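Local coordinates for P protein (Mumps virus, PDB 3BBZ) that is the viral phosphoprotein, whose nucleocapsid-binding domain probably helps attach the polymerase to the nucleocapsid, at residues Q26-A31 with N38-D43. The protein carries 1 engineered substitution. Sequence-based numbering, arbitrary orientation.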
loop_
_atom_site.group_PDB
_atom_site.type_symbol
_atom_site.label_atom_id
_atom_site.label_comp_id
_atom_site.label_asym_id
_atom_site.label_seq_id
_atom_site.Cartn_x
_atom_site.Cartn_y
_atom_site.Cartn_z
ATOM N N GLN A 26 0.137 -6.702 4.173
ATOM C CA GLN A 26 -0.985 -7.486 4.696
ATOM C C GLN A 26 -2.296 -6.861 4.264
ATOM O O GLN A 26 -3.162 -7.560 3.826
ATOM C CB GLN A 26 -0.925 -7.605 6.220
ATOM C CG GLN A 26 0.150 -8.586 6.739
ATOM C CD GLN A 26 -0.412 -9.968 7.103
ATOM O OE1 GLN A 26 -1.531 -10.293 6.728
ATOM N NE2 GLN A 26 0.385 -10.787 7.825
ATOM N N ARG A 27 -2.432 -5.537 4.408
ATOM C CA ARG A 27 -3.603 -4.794 3.920
ATOM C C ARG A 27 -3.874 -5.003 2.426
ATOM O O ARG A 27 -4.993 -5.297 2.008
ATOM C CB ARG A 27 -3.436 -3.303 4.253
ATOM C CG ARG A 27 -4.730 -2.504 4.288
ATOM C CD ARG A 27 -4.589 -1.148 5.016
ATOM N NE ARG A 27 -5.692 -0.254 4.615
ATOM C CZ ARG A 27 -5.610 1.084 4.544
ATOM N NH1 ARG A 27 -4.489 1.724 4.857
ATOM N NH2 ARG A 27 -6.670 1.797 4.163
ATOM N N LEU A 28 -2.830 -4.879 1.609
ATOM C CA LEU A 28 -2.981 -5.003 0.189
ATOM C C LEU A 28 -3.366 -6.418 -0.227
ATOM O O LEU A 28 -4.227 -6.587 -1.095
ATOM C CB LEU A 28 -1.708 -4.568 -0.524
ATOM C CG LEU A 28 -1.681 -4.547 -2.059
ATOM C CD1 LEU A 28 -2.760 -3.639 -2.629
ATOM C CD2 LEU A 28 -0.278 -4.135 -2.570
ATOM N N ALA A 29 -2.765 -7.414 0.420
ATOM C CA ALA A 29 -3.029 -8.814 0.085
ATOM C C ALA A 29 -4.509 -9.207 0.332
ATOM O O ALA A 29 -5.022 -10.123 -0.311
ATOM C CB ALA A 29 -2.095 -9.722 0.851
ATOM N N LYS A 30 -5.175 -8.493 1.247
ATOM C CA LYS A 30 -6.514 -8.825 1.718
ATOM C C LYS A 30 -7.584 -7.946 1.131
ATOM O O LYS A 30 -8.689 -7.992 1.650
ATOM C CB LYS A 30 -6.596 -8.617 3.230
ATOM C CG LYS A 30 -6.659 -9.845 4.119
ATOM C CD LYS A 30 -5.496 -10.834 3.897
ATOM C CE LYS A 30 -4.403 -10.705 4.927
ATOM N NZ LYS A 30 -3.173 -10.092 4.339
ATOM N N ALA A 31 -7.248 -7.089 0.157
ATOM C CA ALA A 31 -8.199 -6.183 -0.502
ATOM C C ALA A 31 -8.161 -6.421 -2.012
ATOM O O ALA A 31 -7.129 -6.778 -2.575
ATOM C CB ALA A 31 -7.878 -4.694 -0.214
ATOM N N ASN A 38 -7.975 2.175 -3.509
ATOM C CA ASN A 38 -7.816 3.633 -3.459
ATOM C C ASN A 38 -7.492 4.118 -2.040
ATOM O O ASN A 38 -6.642 4.999 -1.848
ATOM C CB ASN A 38 -9.077 4.347 -3.949
ATOM C CG ASN A 38 -9.227 4.298 -5.483
ATOM O OD1 ASN A 38 -8.306 3.928 -6.188
ATOM N ND2 ASN A 38 -10.391 4.666 -5.983
ATOM N N ASP A 39 -8.159 3.512 -1.062
ATOM C CA ASP A 39 -7.952 3.831 0.352
ATOM C C ASP A 39 -6.537 3.437 0.819
ATOM O O ASP A 39 -5.881 4.192 1.531
ATOM C CB ASP A 39 -8.985 3.128 1.199
ATOM C CG ASP A 39 -10.392 3.719 1.066
ATOM O OD1 ASP A 39 -10.634 4.674 0.264
ATOM O OD2 ASP A 39 -11.257 3.163 1.782
ATOM N N ILE A 40 -6.047 2.288 0.372
ATOM C CA ILE A 40 -4.660 1.902 0.643
ATOM C C ILE A 40 -3.661 2.861 -0.012
ATOM O O ILE A 40 -2.769 3.365 0.646
ATOM C CB ILE A 40 -4.395 0.433 0.209
ATOM C CG1 ILE A 40 -5.274 -0.492 1.026
ATOM C CG2 ILE A 40 -2.920 0.045 0.480
ATOM C CD1 ILE A 40 -5.353 -1.969 0.484
ATOM N N LYS A 41 -3.857 3.150 -1.298
ATOM C CA LYS A 41 -3.093 4.183 -2.014
ATOM C C LYS A 41 -3.124 5.544 -1.339
ATOM O O LYS A 41 -2.064 6.185 -1.163
ATOM C CB LYS A 41 -3.567 4.278 -3.472
ATOM C CG LYS A 41 -3.094 3.045 -4.286
ATOM C CD LYS A 41 -3.308 3.219 -5.780
ATOM C CE LYS A 41 -4.770 3.299 -6.089
ATOM N NZ LYS A 41 -4.896 3.287 -7.591
ATOM N N ARG A 42 -4.319 5.957 -0.909
ATOM C CA ARG A 42 -4.458 7.211 -0.161
ATOM C C ARG A 42 -3.531 7.189 1.079
ATOM O O ARG A 42 -2.785 8.144 1.314
ATOM C CB ARG A 42 -5.913 7.391 0.270
ATOM C CG ARG A 42 -6.176 8.542 1.191
ATOM C CD ARG A 42 -7.520 8.281 1.941
ATOM N NE ARG A 42 -7.414 7.149 2.863
ATOM C CZ ARG A 42 -8.457 6.465 3.345
ATOM N NH1 ARG A 42 -9.691 6.756 2.987
ATOM N NH2 ARG A 42 -8.243 5.466 4.190
ATOM N N ASP A 43 -3.569 6.107 1.864
ATOM C CA ASP A 43 -2.725 6.069 3.080
ATOM C C ASP A 43 -1.225 5.933 2.818
ATOM O O ASP A 43 -0.462 6.445 3.611
ATOM C CB ASP A 43 -3.222 5.035 4.079
ATOM C CG ASP A 43 -4.614 5.374 4.593
ATOM O OD1 ASP A 43 -4.973 6.603 4.618
ATOM O OD2 ASP A 43 -5.350 4.424 4.925
#
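With CG turned away from the backbone N (chi1 -158°) and the chain extended from CG to NE, Arg-27 reaches across to Asp-43, whose carboxylate is swung beside its own backbone N. The pair joins helices 18-29 and 34-47 of a small three-helix bundle, the nucleocapsid-binding domain, and illustrates how an ionic network can flank an apolar contact. Arg-27 approaches end-on and spends both terminal nitrogens on one oxygen: NH1 meets Asp-43 OD2 at 2.8 Å on its anti lone pair, while NH2 lies 3.0 Å from the same OD2. The carboxylate is turned 38° from the guanidinium plane. Arg-42, bent at chi3, takes Asp-43 side-on: NE bonds OD1 from above the carboxylate plane, and NH2 gives OD2 a third donor, from the syn side this time, somewhat out of that plane, in a nearly straight bond of 171°. The shared acceptor probably offsets the closeness of the two guanidinium groups. Next to this network, Ile-40 runs antiparallel alongside Arg-27 and lays CG1 over one guanidinium face, toward its rim, 3.6 Å from Arg-27 NE. Leu-28 CD1 lies 4.4 Å from Ile-40 CD1, and Leu-28 also touches helix 3-14. Farther along, Ile-40 CD1 ends 3.8 Å from Ala-31 CB.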